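Local coordinates for MgGH51 (Meripilus giganteus, PDB 6ZQ1), which probably releases terminal alpha-L-arabinofuranosyl units from arabinose-containing polysaccharides, as an alpha-L-arabinofuranosidase of glycoside hydrolase family 51, at residues G230-G235 / P255-D260; G19-D24 / F224-G229. All blocks are in the same frame, centred on the assembly; numbering follows the deposited sequence.

Interaction 1: residues G230-G235 / P255-D260; sequences GNNLEG and PGRVGD. With EDG (1,4-dideoxy-1,4-imino-L-arabinitol), chain F.
Asp260 and Arg257 meet the short helix 231-234, which follows strand 224-227 on the inhibitor-binding side of a (beta/alpha)8 barrel. The two side chains form a salt bridge within segment 255-260: Arg257 NH2 reaches the syn side of Asp260 OD2 at 3.0 Å, with the oxygen close to the guanidinium plane. From the opposite face of the carboxylate, Gly235 N comes down on the same OD2 at 3.1 Å, just past the helix end. Arg257 also leans on the helix through two weak bonds to Asn232 O, from NH1 at 2.9 Å and from NH2; that NH2 has a further partner in Thr240 O. Asn232 runs past Arg257 the other way, their flat groups turned 54° apart. Its CG lies anti to the backbone N (chi1 -155°), which carries OD1 over to Asp260 N at 3.0 Å, while ND2 turns to Asn265. An alanine in place of Asp260 would probably leave Gly235 N without this acceptor and the Arg257 guanidinium without its charge mate. Nearer the iminosugar, Asn231 N points almost straight at its O3', 3.0 Å away.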
ATOM      1  N   GLY A 230       7.467   2.273  -7.374  1.00 14.81           N
ATOM      2  CA  GLY A 230       8.022   1.087  -6.759  1.00 14.99           C
ATOM      3  C   GLY A 230       8.423   0.011  -7.765  1.00 15.95           C
ATOM      4  O   GLY A 230       7.954   0.049  -8.957  1.00 17.01           O
ATOM      5  N   ASN A 231       9.239  -0.942  -7.314  1.00 14.79           N
ATOM      6  CA  ASN A 231       9.764  -2.041  -8.169  1.00 14.01           C
ATOM      7  C   ASN A 231       8.587  -2.823  -8.776  1.00 14.81           C
ATOM      8  O   ASN A 231       8.755  -3.320  -9.881  1.00 15.07           O
ATOM      9  CB  ASN A 231      10.669  -3.001  -7.424  1.00 14.54           C
ATOM     10  CG  ASN A 231      12.062  -2.441  -7.286  1.00 13.80           C
ATOM     11  OD1 ASN A 231      12.296  -1.278  -7.609  1.00 13.68           O
ATOM     12  ND2 ASN A 231      12.967  -3.275  -6.798  1.00 15.68           N
ATOM     13  N   ASN A 232       7.424  -2.883  -8.117  1.00 16.14           N
ATOM     14  CA  ASN A 232       6.315  -3.744  -8.605  1.00 14.95           C
ATOM     15  C   ASN A 232       5.701  -3.133  -9.872  1.00 16.15           C
ATOM     16  O   ASN A 232       4.964  -3.895 -10.608  1.00 14.05           O
ATOM     17  CB  ASN A 232       5.298  -4.067  -7.512  1.00 15.39           C
ATOM     18  CG  ASN A 232       4.541  -5.345  -7.751  1.00 15.78           C
ATOM     19  OD1 ASN A 232       5.173  -6.383  -7.948  1.00 17.00           O
ATOM     20  ND2 ASN A 232       3.198  -5.250  -7.897  1.00 14.74           N
ATOM     21  N   LEU A 233       6.059  -1.896 -10.225  1.00 15.66           N
ATOM     22  CA  LEU A 233       5.659  -1.278 -11.523  1.00 15.54           C
ATOM     23  C   LEU A 233       6.434  -1.921 -12.678  1.00 16.14           C
ATOM     24  O   LEU A 233       5.840  -2.146 -13.749  1.00 14.89           O
ATOM     25  CB  LEU A 233       5.930   0.220 -11.494  1.00 15.87           C
ATOM     26  CG  LEU A 233       5.764   0.950 -12.815  1.00 14.59           C
ATOM     27  CD1 LEU A 233       4.266   1.071 -13.154  1.00 15.75           C
ATOM     28  CD2 LEU A 233       6.434   2.298 -12.763  1.00 15.84           C
ATOM     29  N   GLU A 234       7.717  -2.201 -12.467  1.00 15.11           N
ATOM     30  CA  GLU A 234       8.704  -2.353 -13.562  1.00 15.04           C
ATOM     31  C   GLU A 234       8.644  -3.736 -14.217  1.00 15.42           C
ATOM     32  O   GLU A 234       8.914  -3.816 -15.413  1.00 16.83           O
ATOM     33  CB  GLU A 234      10.087  -2.078 -12.980  1.00 15.65           C
ATOM     34  CG  GLU A 234      10.270  -0.604 -12.702  1.00 16.26           C
ATOM     35  CD  GLU A 234      11.578  -0.319 -11.958  1.00 16.24           C
ATOM     36  OE1 GLU A 234      12.531   0.031 -12.621  1.00 15.90           O
ATOM     37  OE2 GLU A 234      11.597  -0.428 -10.730  1.00 16.28           O
ATOM     38  N   GLY A 235       8.361  -4.809 -13.474  1.00 14.90           N
ATOM     39  CA  GLY A 235       8.497  -6.165 -14.002  1.00 16.18           C
ATOM     40  C   GLY A 235       9.944  -6.583 -14.027  1.00 15.80           C
ATOM     41  O   GLY A 235      10.832  -5.702 -13.816  1.00 16.40           O
ATOM     42  N   PRO A 255      -5.708 -11.379 -16.097  1.00 16.66           N
ATOM     43  CA  PRO A 255      -4.824 -12.544 -16.170  1.00 16.51           C
ATOM     44  C   PRO A 255      -3.811 -12.655 -15.045  1.00 17.01           C
ATOM     45  O   PRO A 255      -3.270 -13.732 -14.852  1.00 16.65           O
ATOM     46  CB  PRO A 255      -4.074 -12.327 -17.486  1.00 16.75           C
ATOM     47  CG  PRO A 255      -4.101 -10.819 -17.699  1.00 17.78           C
ATOM     48  CD  PRO A 255      -5.450 -10.389 -17.177  1.00 16.45           C
ATOM     49  N   GLY A 256      -3.624 -11.574 -14.313  1.00 15.90           N
ATOM     50  CA  GLY A 256      -2.585 -11.517 -13.265  1.00 14.04           C
ATOM     51  C   GLY A 256      -1.204 -11.471 -13.815  1.00 13.30           C
ATOM     52  O   GLY A 256      -1.020 -11.532 -15.036  1.00 15.32           O
ATOM     53  N   ARG A 257      -0.194 -11.374 -12.938  1.00 14.07           N
ATOM     54  CA  ARG A 257       1.177 -11.245 -13.443  1.00 13.70           C
ATOM     55  C   ARG A 257       2.115 -11.653 -12.324  1.00 13.71           C
ATOM     56  O   ARG A 257       1.770 -11.436 -11.156  1.00 16.34           O
ATOM     57  CB  ARG A 257       1.561  -9.812 -13.878  1.00 13.91           C
ATOM     58  CG  ARG A 257       1.282  -8.700 -12.873  1.00 13.64           C
ATOM     59  CD  ARG A 257       1.717  -7.326 -13.369  1.00 14.40           C
ATOM     60  NE  ARG A 257       3.164  -7.159 -13.333  1.00 13.27           N
ATOM     61  CZ  ARG A 257       3.835  -6.587 -12.351  1.00 15.03           C
ATOM     62  NH1 ARG A 257       3.194  -6.134 -11.282  1.00 14.99           N
ATOM     63  NH2 ARG A 257       5.162  -6.512 -12.428  1.00 15.68           N
ATOM     64  N   VAL A 258       3.282 -12.139 -12.707  1.00 14.59           N
ATOM     65  CA  VAL A 258       4.407 -12.311 -11.727  1.00 15.42           C
ATOM     66  C   VAL A 258       4.916 -10.931 -11.318  1.00 14.60           C
ATOM     67  O   VAL A 258       5.294 -10.148 -12.169  1.00 17.09           O
ATOM     68  CB  VAL A 258       5.516 -13.211 -12.302  1.00 17.31           C
ATOM     69  CG1 VAL A 258       6.694 -13.341 -11.346  1.00 18.53           C
ATOM     70  CG2 VAL A 258       4.988 -14.587 -12.689  1.00 19.65           C
ATOM     71  N   GLY A 259       4.746 -10.594 -10.045  1.00 14.01           N
ATOM     72  CA  GLY A 259       5.200  -9.330  -9.484  1.00 14.86           C
ATOM     73  C   GLY A 259       6.711  -9.409  -9.213  1.00 14.82           C
ATOM     74  O   GLY A 259       7.340 -10.415  -9.599  1.00 15.86           O
ATOM     75  N   ASP A 260       7.243  -8.408  -8.563  1.00 16.09           N
ATOM     76  CA  ASP A 260       8.721  -8.200  -8.442  1.00 17.30           C
ATOM     77  C   ASP A 260       9.185  -8.565  -7.034  1.00 17.45           C
ATOM     78  O   ASP A 260      10.408  -8.274  -6.670  1.00 21.33           O
ATOM     79  CB  ASP A 260       9.002  -6.807  -8.980  1.00 17.78           C
ATOM     80  CG  ASP A 260       8.592  -6.754 -10.451  1.00 19.08           C
ATOM     81  OD1 ASP A 260       9.202  -7.490 -11.282  1.00 18.55           O
ATOM     82  OD2 ASP A 260       7.610  -6.064 -10.754  1.00 17.89           O
TER
HETATM   83  O2' EDG F 701      11.527   1.575  -5.527  1.00 15.06           O
HETATM   84  C2' EDG F 701      11.981   0.471  -4.787  1.00 15.31           C
HETATM   85  C1' EDG F 701      13.165   0.845  -3.893  1.00 14.32           C
HETATM   86  N4' EDG F 701      12.735   0.423  -2.562  1.00 14.12           N
HETATM   87  C3' EDG F 701      10.897  -0.115  -3.861  1.00 13.99           C
HETATM   88  O3' EDG F 701      10.205  -1.175  -4.531  1.00 14.02           O
HETATM   89  C4' EDG F 701      11.702  -0.629  -2.660  1.00 14.53           C
HETATM   90  C5' EDG F 701      10.876  -0.864  -1.398  1.00 15.70           C
HETATM   91  O5' EDG F 701      10.224   0.311  -0.941  1.00 16.50           O

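Interaction 2: residues G19-D24 / F224-G229; sequences GLMFED and FFRFPG. With EDG (1,4-dideoxy-1,4-imino-L-arabinitol), chain F.
Phe22 CG lies anti to the backbone N (chi1 -170°), and Phe225 does much the same, so the two side chains lie alongside and point the same way. Their planes are 26° apart but slid, with centroids 5.5 Å from each other; the close touch is Phe22 CB against Phe225 CZ at 3.3 Å. Phe224 instead places CG between its backbone N and carbonyl carbon (chi1 72°), which swings the ring beneath Gly19. Gly19 CA sits over one face, 3.5 Å from the ring centroid, in a CH-pi contact where a beta carbon would collide.

The backbones of strands 20-21 and 224-227 pair in parallel as neighbours in the (beta/alpha)8 barrel. Leu20 N bonds to Phe224 O, Arg226 N runs nearly straight to Leu20 O, and Phe22 N meets Arg226 O at 2.8 Å. Leu20 and Phe225 share one face, where Phe278 of helix 271-281 also meets the Phe225 ring. On the other face Met21 crosses the extended Arg226 obliquely, its CG 3.6 Å from Arg226 NH1. Glu347 and Glu429 take that guanidinium in salt bridges.

Beyond the strands, Glu23 CB packs on the carbonyl oxygen of Pro228, a residue joined to Phe227 by a cis peptide bond. A water 2.8 Å from Pro228 O donates to it and accepts from Asp24 N. Glu23 OE2 takes a short bond, 2.6 Å, from O3' of the iminosugar, while Glu23 OE1 is held by Asn232 N and Trp261 NE1. Through its salt bridges, Arg226 probably helps to position Glu429, whose OE2 also bonds the iminosugar.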
ATOM      1  N   GLY A  19       1.839  11.933   2.753  1.00 17.65           N
ATOM      2  CA  GLY A  19       1.046  10.883   2.122  1.00 16.80           C
ATOM      3  C   GLY A  19       1.712   9.519   2.166  1.00 17.63           C
ATOM      4  O   GLY A  19       2.682   9.318   2.975  1.00 17.60           O
ATOM      5  N   LEU A  20       1.238   8.628   1.308  1.00 15.74           N
ATOM      6  CA  LEU A  20       1.487   7.165   1.391  1.00 15.55           C
ATOM      7  C   LEU A  20       2.177   6.729   0.106  1.00 14.83           C
ATOM      8  O   LEU A  20       1.878   7.306  -0.969  1.00 15.60           O
ATOM      9  CB  LEU A  20       0.164   6.393   1.525  1.00 16.92           C
ATOM     10  CG  LEU A  20      -0.697   6.731   2.740  1.00 17.24           C
ATOM     11  CD1 LEU A  20      -1.815   5.718   2.850  1.00 20.37           C
ATOM     12  CD2 LEU A  20       0.127   6.746   4.027  1.00 19.25           C
ATOM     13  N   MET A  21       3.053   5.735   0.214  1.00 15.23           N
ATOM     14  CA  MET A  21       3.687   5.047  -0.947  1.00 15.40           C
ATOM     15  C   MET A  21       3.253   3.591  -0.931  1.00 17.39           C
ATOM     16  O   MET A  21       3.541   2.882   0.045  1.00 17.39           O
ATOM     17  CB  MET A  21       5.217   5.119  -0.854  1.00 16.02           C
ATOM     18  CG  MET A  21       5.950   4.452  -2.021  1.00 16.43           C
ATOM     19  SD  MET A  21       6.263   2.706  -1.780  1.00 17.52           S
ATOM     20  CE  MET A  21       6.855   2.245  -3.395  1.00 17.21           C
ATOM     21  N   PHE A  22       2.675   3.136  -2.040  1.00 17.64           N
ATOM     22  CA  PHE A  22       2.172   1.770  -2.164  1.00 16.08           C
ATOM     23  C   PHE A  22       2.719   1.049  -3.395  1.00 14.47           C
ATOM     24  O   PHE A  22       2.806   1.574  -4.506  1.00 14.63           O
ATOM     25  CB  PHE A  22       0.653   1.755  -2.214  1.00 15.90           C
ATOM     26  CG  PHE A  22       0.120   0.367  -2.092  1.00 15.39           C
ATOM     27  CD1 PHE A  22      -0.112  -0.209  -0.852  1.00 15.96           C
ATOM     28  CD2 PHE A  22      -0.208  -0.362  -3.225  1.00 15.59           C
ATOM     29  CE1 PHE A  22      -0.650  -1.483  -0.742  1.00 15.26           C
ATOM     30  CE2 PHE A  22      -0.700  -1.651  -3.099  1.00 15.90           C
ATOM     31  CZ  PHE A  22      -0.924  -2.206  -1.868  1.00 15.44           C
ATOM     32  N   GLU A  23       3.095  -0.193  -3.150  1.00 15.53           N
ATOM     33  CA  GLU A  23       3.242  -1.265  -4.158  1.00 14.23           C
ATOM     34  C   GLU A  23       2.832  -2.553  -3.468  1.00 13.73           C
ATOM     35  O   GLU A  23       2.770  -2.579  -2.224  1.00 15.32           O
ATOM     36  CB  GLU A  23       4.660  -1.314  -4.710  1.00 15.71           C
ATOM     37  CG  GLU A  23       5.627  -1.860  -3.711  1.00 15.78           C
ATOM     38  CD  GLU A  23       7.064  -1.911  -4.186  1.00 17.86           C
ATOM     39  OE1 GLU A  23       7.337  -2.491  -5.274  1.00 17.42           O
ATOM     40  OE2 GLU A  23       7.915  -1.445  -3.414  1.00 18.53           O
ATOM     41  N   ASP A  24       2.518  -3.588  -4.239  1.00 14.21           N
ATOM     42  CA  ASP A  24       2.286  -4.950  -3.697  1.00 14.51           C
ATOM     43  C   ASP A  24       3.661  -5.539  -3.353  1.00 13.48           C
ATOM     44  O   ASP A  24       4.330  -6.044  -4.275  1.00 14.06           O
ATOM     45  CB  ASP A  24       1.534  -5.832  -4.688  1.00 14.63           C
ATOM     46  CG  ASP A  24       0.787  -6.934  -3.944  1.00 17.48           C
ATOM     47  OD1 ASP A  24       1.298  -7.338  -2.880  1.00 13.29           O
ATOM     48  OD2 ASP A  24      -0.346  -7.320  -4.358  1.00 14.32           O
ATOM     49  N   PHE A 224      -2.054  12.069  -0.280  1.00 16.35           N
ATOM     50  CA  PHE A 224      -1.731  11.428  -1.576  1.00 15.99           C
ATOM     51  C   PHE A 224      -1.442   9.945  -1.360  1.00 16.65           C
ATOM     52  O   PHE A 224      -1.051   9.476  -0.246  1.00 16.47           O
ATOM     53  CB  PHE A 224      -0.606  12.160  -2.329  1.00 14.66           C
ATOM     54  CG  PHE A 224       0.763  11.969  -1.717  1.00 14.42           C
ATOM     55  CD1 PHE A 224       1.471  10.805  -1.962  1.00 16.35           C
ATOM     56  CD2 PHE A 224       1.303  12.920  -0.871  1.00 15.64           C
ATOM     57  CE1 PHE A 224       2.710  10.597  -1.360  1.00 16.68           C
ATOM     58  CE2 PHE A 224       2.548  12.708  -0.271  1.00 15.65           C
ATOM     59  CZ  PHE A 224       3.240  11.543  -0.527  1.00 14.86           C
ATOM     60  N   PHE A 225      -1.546   9.233  -2.478  1.00 15.68           N
ATOM     61  CA  PHE A 225      -1.172   7.812  -2.586  1.00 16.49           C
ATOM     62  C   PHE A 225      -0.359   7.571  -3.864  1.00 15.49           C
ATOM     63  O   PHE A 225      -0.898   7.692  -4.986  1.00 15.01           O
ATOM     64  CB  PHE A 225      -2.466   7.009  -2.594  1.00 15.98           C
ATOM     65  CG  PHE A 225      -2.356   5.537  -2.325  1.00 16.73           C
ATOM     66  CD1 PHE A 225      -2.120   4.647  -3.352  1.00 17.32           C
ATOM     67  CD2 PHE A 225      -2.640   5.034  -1.060  1.00 18.35           C
ATOM     68  CE1 PHE A 225      -2.141   3.279  -3.111  1.00 17.87           C
ATOM     69  CE2 PHE A 225      -2.648   3.666  -0.820  1.00 18.98           C
ATOM     70  CZ  PHE A 225      -2.411   2.789  -1.855  1.00 18.04           C
ATOM     71  N   ARG A 226       0.931   7.308  -3.707  1.00 14.66           N
ATOM     72  CA  ARG A 226       1.862   6.977  -4.822  1.00 16.46           C
ATOM     73  C   ARG A 226       1.729   5.482  -5.154  1.00 16.61           C
ATOM     74  O   ARG A 226       1.748   4.663  -4.224  1.00 15.98           O
ATOM     75  CB  ARG A 226       3.308   7.312  -4.436  1.00 16.83           C
ATOM     76  CG  ARG A 226       4.323   7.063  -5.544  1.00 17.49           C
ATOM     77  CD  ARG A 226       5.729   6.952  -4.952  1.00 17.44           C
ATOM     78  NE  ARG A 226       6.676   6.611  -5.990  1.00 20.08           N
ATOM     79  CZ  ARG A 226       7.793   5.886  -5.827  1.00 18.76           C
ATOM     80  NH1 ARG A 226       8.152   5.434  -4.631  1.00 19.88           N
ATOM     81  NH2 ARG A 226       8.528   5.616  -6.893  1.00 18.63           N
ATOM     82  N   PHE A 227       1.451   5.146  -6.418  1.00 16.40           N
ATOM     83  CA  PHE A 227       1.181   3.759  -6.863  1.00 16.55           C
ATOM     84  C   PHE A 227       1.356   3.675  -8.381  1.00 16.05           C
ATOM     85  O   PHE A 227       1.406   4.710  -9.047  1.00 15.20           O
ATOM     86  CB  PHE A 227      -0.234   3.373  -6.452  1.00 17.43           C
ATOM     87  CG  PHE A 227      -1.245   3.867  -7.447  1.00 15.34           C
ATOM     88  CD1 PHE A 227      -1.480   5.223  -7.569  1.00 16.79           C
ATOM     89  CD2 PHE A 227      -1.937   2.982  -8.246  1.00 16.57           C
ATOM     90  CE1 PHE A 227      -2.395   5.683  -8.505  1.00 17.39           C
ATOM     91  CE2 PHE A 227      -2.880   3.441  -9.149  1.00 17.69           C
ATOM     92  CZ  PHE A 227      -3.089   4.790  -9.286  1.00 17.60           C
ATOM     93  N   PRO A 228       1.442   2.467  -8.987  1.00 16.29           N
ATOM     94  CA  PRO A 228       1.515   1.196  -8.268  1.00 14.73           C
ATOM     95  C   PRO A 228       2.912   0.651  -7.934  1.00 15.13           C
ATOM     96  O   PRO A 228       2.990  -0.489  -7.549  1.00 15.16           O
ATOM     97  CB  PRO A 228       0.816   0.277  -9.248  1.00 15.22           C
ATOM     98  CG  PRO A 228       1.323   0.774 -10.595  1.00 16.14           C
ATOM     99  CD  PRO A 228       1.281   2.270 -10.443  1.00 18.14           C
ATOM    100  N   GLY A 229       3.921   1.503  -7.966  1.00 14.79           N
ATOM    101  CA  GLY A 229       5.281   1.186  -7.459  1.00 14.77           C
ATOM    102  C   GLY A 229       6.220   2.297  -7.865  1.00 15.60           C
ATOM    103  O   GLY A 229       5.817   3.169  -8.633  1.00 15.29           O
TER
HETATM  104  O2' EDG F 701      11.527   1.575  -5.527  1.00 15.06           O
HETATM  105  C2' EDG F 701      11.981   0.471  -4.787  1.00 15.31           C
HETATM  106  C1' EDG F 701      13.165   0.845  -3.893  1.00 14.32           C
HETATM  107  N4' EDG F 701      12.735   0.423  -2.562  1.00 14.12           N
HETATM  108  C3' EDG F 701      10.897  -0.115  -3.861  1.00 13.99           C
HETATM  109  O3' EDG F 701      10.205  -1.175  -4.531  1.00 14.02           O
HETATM  110  C4' EDG F 701      11.702  -0.629  -2.660  1.00 14.53           C
HETATM  111  C5' EDG F 701      10.876  -0.864  -1.398  1.00 15.70           C
HETATM  112  O5' EDG F 701      10.224   0.311  -0.941  1.00 16.50           O
HETATM  113  O   HOH W   1       1.799  -2.935  -7.076  1.00 12.54           O

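In the fold
From the N terminus, segment 19-24 carries the first barrel strand. The chain then leaves for about 200 residues, which include the two five-stranded antiparallel sheets, before 224-229 returns beside it and interaction 2 closes that long excursion. The next residues run directly into 230-235. Interaction 1 then closes a much shorter loop, whose 19 intervening residues have neither helix nor strand, when 255-260 comes back. The two contacts are in series, neither nested nor crossed. They meet through Glu23 and helix 231-234, and together tie the first two barrel strands and the loop after them to one bound iminosugar.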